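Local coordinates for bacterial leucyl aminopeptidase (Legionella pneumophila, PDB 6ESL), which probably removes N-terminal amino acids from peptides as a secreted, zinc-dependent M28-family exopeptidase with a part in nutrient acquisition during infection of amoebas, at residues Trp134-His139 against Lys161-Gln166; Glu155-Leu160 against Thr178-Thr183. One frame throughout, in Å; residues are numbered along the deposited sequence.

After the N-terminal antiparallel sheet and several helices, the chain reaches helix 130-142, then helix 151-170 and strand 176-183, an outermost strand of the mixed eight-stranded sheet. Contact 1 closes the loop between the two helices by bringing Trp134-His139 against Lys161-Gln166. Contact 2 starts within that loop, at Glu155-Leu160, and closes beyond it on Thr178-Thr183, so the two loops cross. Helix 151-170 serves both, and their centres lie about 13 Å apart. A probable hydrogen bond of 2.7 Å from Thr178 OG1 to Glu165 OE2 also joins them. Together they tie helix 130-142, through helix 151-170, to the edge of the sheet.

Contact 1. Residues Trp134-His139 against Lys161-Gln166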
ATOM      1  N   TRP B 134     -12.263   5.997  28.936  1.00 31.87           N
ATOM      2  CA  TRP B 134     -11.811   7.135  29.721  1.00 33.98           C
ATOM      3  C   TRP B 134     -11.437   6.683  31.166  1.00 36.32           C
ATOM      4  O   TRP B 134     -10.440   7.146  31.738  1.00 35.06           O
ATOM      5  CB  TRP B 134     -12.948   8.228  29.763  1.00 36.30           C
ATOM      6  CG  TRP B 134     -12.500   9.519  30.340  1.00 38.62           C
ATOM      7  CD1 TRP B 134     -12.777   9.982  31.599  1.00 41.21           C
ATOM      8  CD2 TRP B 134     -11.678  10.528  29.704  1.00 39.91           C
ATOM      9  NE1 TRP B 134     -12.172  11.217  31.778  1.00 41.84           N
ATOM     10  CE2 TRP B 134     -11.518  11.583  30.632  1.00 41.25           C
ATOM     11  CE3 TRP B 134     -11.069  10.648  28.411  1.00 38.42           C
ATOM     12  CZ2 TRP B 134     -10.748  12.736  30.356  1.00 41.33           C
ATOM     13  CZ3 TRP B 134     -10.329  11.796  28.121  1.00 37.53           C
ATOM     14  CH2 TRP B 134     -10.171  12.835  29.100  1.00 41.63           C
ATOM     15  N   GLN B 135     -12.232   5.767  31.735  1.00 37.97           N
ATOM     16  CA  GLN B 135     -11.967   5.220  33.080  1.00 40.98           C
ATOM     17  C   GLN B 135     -10.658   4.411  33.152  1.00 37.74           C
ATOM     18  O   GLN B 135      -9.863   4.585  34.076  1.00 36.45           O
ATOM     19  CB  GLN B 135     -13.143   4.361  33.549  1.00 45.72           C
ATOM     20  CG  GLN B 135     -14.427   5.140  33.777  1.00 52.19           C
ATOM     21  CD  GLN B 135     -14.274   6.221  34.830  1.00 53.97           C
ATOM     22  OE1 GLN B 135     -13.619   6.019  35.852  1.00 55.66           O
ATOM     23  NE2 GLN B 135     -14.881   7.376  34.584  1.00 51.74           N
ATOM     24  N   THR B 136     -10.447   3.532  32.173  1.00 36.90           N
ATOM     25  CA  THR B 136      -9.189   2.775  32.033  1.00 35.47           C
ATOM     26  C   THR B 136      -7.993   3.695  31.927  1.00 34.17           C
ATOM     27  O   THR B 136      -6.947   3.515  32.573  1.00 33.20           O
ATOM     28  CB  THR B 136      -9.281   1.832  30.840  1.00 34.24           C
ATOM     29  OG1 THR B 136     -10.331   0.898  31.073  1.00 33.82           O
ATOM     30  CG2 THR B 136      -7.978   1.066  30.632  1.00 33.17           C
ATOM     31  N   LEU B 137      -8.130   4.710  31.107  1.00 35.06           N
ATOM     32  CA  LEU B 137      -7.079   5.724  30.886  1.00 33.82           C
ATOM     33  C   LEU B 137      -6.787   6.540  32.169  1.00 34.59           C
ATOM     34  O   LEU B 137      -5.625   6.880  32.508  1.00 32.04           O
ATOM     35  CB  LEU B 137      -7.475   6.606  29.735  1.00 32.89           C
ATOM     36  CG  LEU B 137      -6.365   7.553  29.276  1.00 34.49           C
ATOM     37  CD1 LEU B 137      -5.056   6.914  28.926  1.00 34.22           C
ATOM     38  CD2 LEU B 137      -6.871   8.279  28.067  1.00 36.40           C
ATOM     39  N   THR B 138      -7.855   6.840  32.893  1.00 33.87           N
ATOM     40  CA  THR B 138      -7.695   7.489  34.199  1.00 36.04           C
ATOM     41  C   THR B 138      -6.813   6.634  35.074  1.00 34.94           C
ATOM     42  O   THR B 138      -5.852   7.121  35.627  1.00 34.42           O
ATOM     43  CB  THR B 138      -9.065   7.802  34.810  1.00 36.39           C
ATOM     44  OG1 THR B 138      -9.697   8.763  33.933  1.00 37.62           O
ATOM     45  CG2 THR B 138      -8.973   8.353  36.293  1.00 38.04           C
ATOM     46  N   HIS B 139      -7.121   5.360  35.170  1.00 37.25           N
ATOM     47  CA  HIS B 139      -6.310   4.503  36.048  1.00 38.86           C
ATOM     48  C   HIS B 139      -4.881   4.380  35.508  1.00 36.62           C
ATOM     49  O   HIS B 139      -3.893   4.571  36.227  1.00 36.48           O
ATOM     50  CB  HIS B 139      -6.939   3.138  36.123  1.00 43.18           C
ATOM     51  CG  HIS B 139      -6.272   2.259  37.134  1.00 48.10           C
ATOM     52  ND1 HIS B 139      -5.134   1.524  36.834  1.00 49.52           N
ATOM     53  CD2 HIS B 139      -6.506   2.082  38.460  1.00 47.10           C
ATOM     54  CE1 HIS B 139      -4.724   0.909  37.931  1.00 48.65           C
ATOM     55  NE2 HIS B 139      -5.541   1.216  38.915  1.00 47.91           N
ATOM     56  N   LYS B 161      -3.914  -7.574  33.525  1.00 38.94           N
ATOM     57  CA  LYS B 161      -4.210  -8.980  33.525  1.00 40.91           C
ATOM     58  C   LYS B 161      -5.499  -9.242  34.380  1.00 44.39           C
ATOM     59  O   LYS B 161      -6.387  -9.947  33.903  1.00 43.21           O
ATOM     60  CB  LYS B 161      -3.017  -9.747  34.108  1.00 42.16           C
ATOM     61  CG  LYS B 161      -3.200 -11.249  34.224  1.00 45.30           C
ATOM     62  CD  LYS B 161      -1.818 -11.910  34.479  1.00 46.46           C
ATOM     63  CE  LYS B 161      -1.760 -13.397  34.188  1.00 48.51           C
ATOM     64  NZ  LYS B 161      -2.458 -14.098  35.336  1.00 50.38           N
ATOM     65  N   SER B 162      -5.588  -8.640  35.567  1.00 45.46           N
ATOM     66  CA  SER B 162      -6.795  -8.812  36.487  1.00 51.55           C
ATOM     67  C   SER B 162      -8.015  -8.310  35.806  1.00 51.60           C
ATOM     68  O   SER B 162      -9.026  -8.979  35.826  1.00 52.17           O
ATOM     69  CB  SER B 162      -6.738  -7.966  37.734  1.00 52.78           C
ATOM     70  OG  SER B 162      -5.759  -8.451  38.536  1.00 60.75           O
ATOM     71  N   LYS B 163      -7.891  -7.116  35.218  1.00 49.81           N
ATOM     72  CA  LYS B 163      -9.010  -6.497  34.498  1.00 49.23           C
ATOM     73  C   LYS B 163      -9.527  -7.427  33.403  1.00 46.33           C
ATOM     74  O   LYS B 163     -10.676  -7.761  33.406  1.00 45.97           O
ATOM     75  CB  LYS B 163      -8.626  -5.105  34.019  1.00 50.58           C
ATOM     76  CG  LYS B 163      -9.717  -4.296  33.307  1.00 55.85           C
ATOM     77  CD  LYS B 163      -9.159  -3.042  32.667  1.00 63.08           C
ATOM     78  CE  LYS B 163     -10.201  -2.137  31.994  1.00 63.11           C
ATOM     79  NZ  LYS B 163     -11.129  -1.461  32.974  1.00 63.84           N
ATOM     80  N   PHE B 164      -8.696  -7.910  32.493  1.00 43.31           N
ATOM     81  CA  PHE B 164      -9.172  -8.866  31.479  1.00 44.08           C
ATOM     82  C   PHE B 164      -9.851 -10.098  32.150  1.00 46.86           C
ATOM     83  O   PHE B 164     -10.881 -10.568  31.724  1.00 47.59           O
ATOM     84  CB  PHE B 164      -8.012  -9.349  30.612  1.00 43.21           C
ATOM     85  CG  PHE B 164      -8.426 -10.281  29.533  1.00 44.01           C
ATOM     86  CD1 PHE B 164      -8.552 -11.609  29.781  1.00 46.95           C
ATOM     87  CD2 PHE B 164      -8.729  -9.802  28.276  1.00 43.08           C
ATOM     88  CE1 PHE B 164      -8.978 -12.465  28.797  1.00 48.39           C
ATOM     89  CE2 PHE B 164      -9.175 -10.621  27.287  1.00 43.74           C
ATOM     90  CZ  PHE B 164      -9.273 -11.969  27.540  1.00 46.48           C
ATOM     91  N   GLU B 165      -9.241 -10.602  33.198  1.00 47.14           N
ATOM     92  CA  GLU B 165      -9.686 -11.866  33.798  1.00 49.98           C
ATOM     93  C   GLU B 165     -11.081 -11.669  34.472  1.00 52.27           C
ATOM     94  O   GLU B 165     -11.934 -12.532  34.351  1.00 54.20           O
ATOM     95  CB  GLU B 165      -8.643 -12.302  34.832  1.00 51.35           C
ATOM     96  CG  GLU B 165      -7.497 -13.107  34.242  1.00 51.88           C
ATOM     97  CD  GLU B 165      -6.286 -13.185  35.203  1.00 53.96           C
ATOM     98  OE1 GLU B 165      -6.308 -12.762  36.416  1.00 52.53           O
ATOM     99  OE2 GLU B 165      -5.273 -13.666  34.699  1.00 54.86           O
ATOM    100  N   GLN B 166     -11.253 -10.543  35.179  1.00 52.38           N
ATOM    101  CA  GLN B 166     -12.506 -10.154  35.828  1.00 54.07           C
ATOM    102  C   GLN B 166     -13.585  -9.957  34.815  1.00 52.79           C
ATOM    103  O   GLN B 166     -14.669 -10.444  35.017  1.00 51.75           O
ATOM    104  CB  GLN B 166     -12.340  -8.897  36.692  1.00 56.55           C
ATOM    105  CG  GLN B 166     -11.631  -9.250  38.022  1.00 63.33           C
ATOM    106  CD  GLN B 166     -11.045  -8.071  38.766  1.00 66.33           C
ATOM    107  OE1 GLN B 166     -11.363  -6.884  38.470  1.00 71.74           O
ATOM    108  NE2 GLN B 166     -10.120  -8.379  39.665  1.00 66.76           N
TER
HETATM  109  O   HOH W   1     -12.614   0.963  32.728  1.00 44.50           O
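Thr136 and Lys163 are the touching pair between these segments of two neighbouring helices, 130-142 and 151-170, on one flank of the alpha/beta fold of this M28 peptidase. Their CA atoms are 9.6 Å apart, a gap spanned by the long lysine chain. At the start of the first segment, Trp134 O takes two donors from Thr138, the backbone N and, at 2.8 Å, OG1, on opposite faces of its carbonyl plane. Next comes buried Thr136. Its OG1 lies beside its own backbone N (chi1 -62°) and is hydrogen-bonded to Asn132 O, one turn back. From the other helix Lys163 extends with CG anti to its backbone N, and a bend at chi4 (69°) sets NZ 3.1 Å from Thr136 OG1, with Lys163 CE almost as near to that oxygen at 3.2 Å. A water beside the pair bonds to both, accepting from Lys163 NZ at 2.9 Å and lying 2.8 Å from Thr136 OG1. Helix 220-239 borders them, with Ser228 touching Thr136 and Met231 touching Lys163. Further along, the ring of His139 stacks on Trp159, which also touches Thr136 and Met140 and so adds contacts between the same helices. In the second segment, Lys161 and Glu165 form a salt bridge one turn apart: Lys161 NZ lies 2.9 Å from Glu165 OE2, on the syn lone pair of that oxygen.

Contact 2. Residues Glu155-Leu160 against Thr178-Thr183; sequences ETANWL and TFFVKT
Phe180 thrusts its ring from strand 176-183 against Ala157 and Asn158, a helix-on-sheet contact at the edge of the mixed sheet of this zinc exopeptidase fold. The strand pairs with 188-195 through backbone bonds of Phe179 and Val181 to Val192 and Ser190, and helix 151-170 packs beside it. The closely packed part is at buried Ala157, where a methyl and a backbone carbonyl meet the ring. The methyl CB points to the strand and rests 3.9 Å from Phe180 CE1, while Ala157 O lies in the ring plane, 3.8 Å from the same CE1, so the carbonyl meets the edge of the ring and not a face. Small Ala157 also touches Met210, and Pro189 of the adjoining strand packs on Phe180.

Toward solvent, at exposed Asn158, one amide oxygen of the helix segment reaches the ring. Asn158 sets out away from the strand, yet with its CG beside the backbone N (chi1 -73°) the amide turns back toward the phenyl ring. The two side chains cross at about a right angle, with amide and ring planes 41° apart. Outside the two segments, Lys161, one turn beyond Ala157, makes a cation-pi contact with Phe180. On the solvent side Asn158 OD1 comes near the ring plane at its edge, 3.5 Å from Phe180 CZ and 3.6 Å from Phe180 CE2.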
ATOM      1  N   GLU B 155       3.283  -3.323  38.279  1.00 39.76           N
ATOM      2  CA  GLU B 155       1.885  -3.179  38.754  1.00 42.28           C
ATOM      3  C   GLU B 155       0.914  -2.976  37.548  1.00 38.61           C
ATOM      4  O   GLU B 155      -0.222  -3.467  37.552  1.00 35.13           O
ATOM      5  CB  GLU B 155       1.749  -1.975  39.708  1.00 45.63           C
ATOM      6  CG  GLU B 155       2.436  -2.080  41.095  1.00 50.59           C
ATOM      7  CD  GLU B 155       2.642  -0.675  41.769  1.00 53.91           C
ATOM      8  OE1 GLU B 155       1.910   0.317  41.436  1.00 53.43           O
ATOM      9  OE2 GLU B 155       3.553  -0.537  42.673  1.00 56.65           O
ATOM     10  N   THR B 156       1.364  -2.231  36.490  1.00 36.69           N
ATOM     11  CA  THR B 156       0.503  -1.998  35.361  1.00 33.02           C
ATOM     12  C   THR B 156       0.145  -3.317  34.729  1.00 34.28           C
ATOM     13  O   THR B 156      -1.002  -3.583  34.411  1.00 34.90           O
ATOM     14  CB  THR B 156       1.228  -1.094  34.287  1.00 32.12           C
ATOM     15  OG1 THR B 156       1.546   0.173  34.864  1.00 33.23           O
ATOM     16  CG2 THR B 156       0.390  -0.878  33.014  1.00 30.71           C
ATOM     17  N   ALA B 157       1.157  -4.150  34.483  1.00 34.42           N
ATOM     18  CA  ALA B 157       0.911  -5.427  33.837  1.00 34.46           C
ATOM     19  C   ALA B 157      -0.067  -6.342  34.653  1.00 36.06           C
ATOM     20  O   ALA B 157      -0.982  -7.008  34.093  1.00 34.11           O
ATOM     21  CB  ALA B 157       2.247  -6.160  33.665  1.00 34.67           C
ATOM     22  N   ASN B 158       0.237  -6.459  35.967  1.00 36.76           N
ATOM     23  CA  ASN B 158      -0.678  -7.169  36.899  1.00 39.90           C
ATOM     24  C   ASN B 158      -2.181  -6.664  36.859  1.00 39.91           C
ATOM     25  O   ASN B 158      -3.109  -7.453  36.769  1.00 41.29           O
ATOM     26  CB  ASN B 158      -0.173  -6.992  38.325  1.00 40.67           C
ATOM     27  CG  ASN B 158       1.056  -7.807  38.621  1.00 41.86           C
ATOM     28  OD1 ASN B 158       1.396  -8.736  37.915  1.00 41.63           O
ATOM     29  ND2 ASN B 158       1.680  -7.491  39.758  1.00 43.32           N
ATOM     30  N   TRP B 159      -2.355  -5.354  36.894  1.00 40.59           N
ATOM     31  CA  TRP B 159      -3.706  -4.727  36.807  1.00 41.66           C
ATOM     32  C   TRP B 159      -4.406  -5.008  35.486  1.00 40.22           C
ATOM     33  O   TRP B 159      -5.521  -5.399  35.470  1.00 39.83           O
ATOM     34  CB  TRP B 159      -3.591  -3.249  37.034  1.00 43.65           C
ATOM     35  CG  TRP B 159      -4.903  -2.593  37.055  1.00 48.25           C
ATOM     36  CD1 TRP B 159      -5.828  -2.601  38.109  1.00 52.67           C
ATOM     37  CD2 TRP B 159      -5.492  -1.831  36.025  1.00 48.83           C
ATOM     38  NE1 TRP B 159      -6.916  -1.850  37.754  1.00 53.90           N
ATOM     39  CE2 TRP B 159      -6.751  -1.393  36.480  1.00 50.24           C
ATOM     40  CE3 TRP B 159      -5.071  -1.449  34.747  1.00 49.32           C
ATOM     41  CZ2 TRP B 159      -7.607  -0.616  35.688  1.00 53.32           C
ATOM     42  CZ3 TRP B 159      -5.947  -0.658  33.956  1.00 49.31           C
ATOM     43  CH2 TRP B 159      -7.167  -0.275  34.406  1.00 51.68           C
ATOM     44  N   LEU B 160      -3.724  -4.889  34.347  1.00 36.66           N
ATOM     45  CA  LEU B 160      -4.332  -5.250  33.087  1.00 36.38           C
ATOM     46  C   LEU B 160      -4.773  -6.695  33.012  1.00 38.08           C
ATOM     47  O   LEU B 160      -5.874  -7.044  32.496  1.00 37.91           O
ATOM     48  CB  LEU B 160      -3.361  -4.930  31.870  1.00 35.92           C
ATOM     49  CG  LEU B 160      -3.015  -3.475  31.703  1.00 35.48           C
ATOM     50  CD1 LEU B 160      -1.814  -3.201  30.739  1.00 34.65           C
ATOM     51  CD2 LEU B 160      -4.246  -2.722  31.241  1.00 35.59           C
ATOM     52  N   THR B 178      -5.080 -16.301  30.033  1.00 50.94           N
ATOM     53  CA  THR B 178      -4.087 -15.262  30.117  1.00 50.97           C
ATOM     54  C   THR B 178      -2.706 -15.793  30.460  1.00 52.05           C
ATOM     55  O   THR B 178      -2.581 -16.730  31.204  1.00 54.39           O
ATOM     56  CB  THR B 178      -4.478 -14.222  31.132  1.00 48.92           C
ATOM     57  OG1 THR B 178      -4.383 -14.767  32.427  1.00 51.27           O
ATOM     58  CG2 THR B 178      -5.885 -13.705  30.823  1.00 48.97           C
ATOM     59  N   PHE B 179      -1.664 -15.155  29.959  1.00 48.94           N
ATOM     60  CA  PHE B 179      -0.310 -15.447  30.474  1.00 49.41           C
ATOM     61  C   PHE B 179       0.681 -14.310  30.293  1.00 47.09           C
ATOM     62  O   PHE B 179       0.507 -13.464  29.408  1.00 43.93           O
ATOM     63  CB  PHE B 179       0.224 -16.742  29.897  1.00 50.99           C
ATOM     64  CG  PHE B 179       0.316 -16.779  28.400  1.00 50.35           C
ATOM     65  CD1 PHE B 179      -0.765 -17.214  27.630  1.00 51.56           C
ATOM     66  CD2 PHE B 179       1.505 -16.424  27.756  1.00 48.19           C
ATOM     67  CE1 PHE B 179      -0.645 -17.302  26.216  1.00 51.35           C
ATOM     68  CE2 PHE B 179       1.624 -16.531  26.376  1.00 48.08           C
ATOM     69  CZ  PHE B 179       0.539 -16.939  25.592  1.00 48.74           C
ATOM     70  N   PHE B 180       1.662 -14.252  31.175  1.00 45.33           N
ATOM     71  CA  PHE B 180       2.747 -13.336  31.005  1.00 44.12           C
ATOM     72  C   PHE B 180       3.805 -13.951  30.126  1.00 45.18           C
ATOM     73  O   PHE B 180       4.112 -15.136  30.246  1.00 46.93           O
ATOM     74  CB  PHE B 180       3.396 -12.930  32.316  1.00 44.26           C
ATOM     75  CG  PHE B 180       2.580 -11.969  33.143  1.00 43.24           C
ATOM     76  CD1 PHE B 180       1.951 -10.846  32.554  1.00 41.56           C
ATOM     77  CD2 PHE B 180       2.486 -12.144  34.556  1.00 44.60           C
ATOM     78  CE1 PHE B 180       1.234  -9.944  33.327  1.00 41.00           C
ATOM     79  CE2 PHE B 180       1.795 -11.240  35.345  1.00 43.51           C
ATOM     80  CZ  PHE B 180       1.132 -10.163  34.739  1.00 42.19           C
ATOM     81  N   VAL B 181       4.364 -13.131  29.232  1.00 42.02           N
ATOM     82  CA  VAL B 181       5.608 -13.432  28.586  1.00 43.14           C
ATOM     83  C   VAL B 181       6.695 -12.547  29.155  1.00 42.45           C
ATOM     84  O   VAL B 181       6.637 -11.335  29.064  1.00 39.95           O
ATOM     85  CB  VAL B 181       5.509 -13.207  27.085  1.00 42.23           C
ATOM     86  CG1 VAL B 181       6.877 -13.481  26.431  1.00 42.12           C
ATOM     87  CG2 VAL B 181       4.463 -14.140  26.493  1.00 43.61           C
ATOM     88  N   LYS B 182       7.715 -13.176  29.719  1.00 44.37           N
ATOM     89  CA  LYS B 182       8.856 -12.476  30.270  1.00 45.60           C
ATOM     90  C   LYS B 182       9.663 -11.613  29.272  1.00 43.12           C
ATOM     91  O   LYS B 182       9.629 -11.793  28.041  1.00 39.88           O
ATOM     92  CB  LYS B 182       9.747 -13.450  31.066  1.00 50.50           C
ATOM     93  CG  LYS B 182       9.058 -13.953  32.299  1.00 56.26           C
ATOM     94  CD  LYS B 182       9.963 -14.927  33.039  1.00 63.08           C
ATOM     95  CE  LYS B 182       9.301 -15.424  34.291  1.00 67.79           C
ATOM     96  NZ  LYS B 182      10.239 -16.389  34.941  1.00 71.09           N
ATOM     97  N   THR B 183      10.323 -10.620  29.857  1.00 42.72           N
ATOM     98  CA  THR B 183      10.985  -9.547  29.089  1.00 39.67           C
ATOM     99  C   THR B 183      12.497  -9.477  29.386  1.00 40.58           C
ATOM    100  O   THR B 183      13.030  -8.408  29.596  1.00 38.32           O
ATOM    101  CB  THR B 183      10.333  -8.232  29.464  1.00 37.88           C
ATOM    102  OG1 THR B 183       8.898  -8.398  29.518  1.00 37.38           O
ATOM    103  CG2 THR B 183      10.656  -7.200  28.374  1.00 37.02           C
TER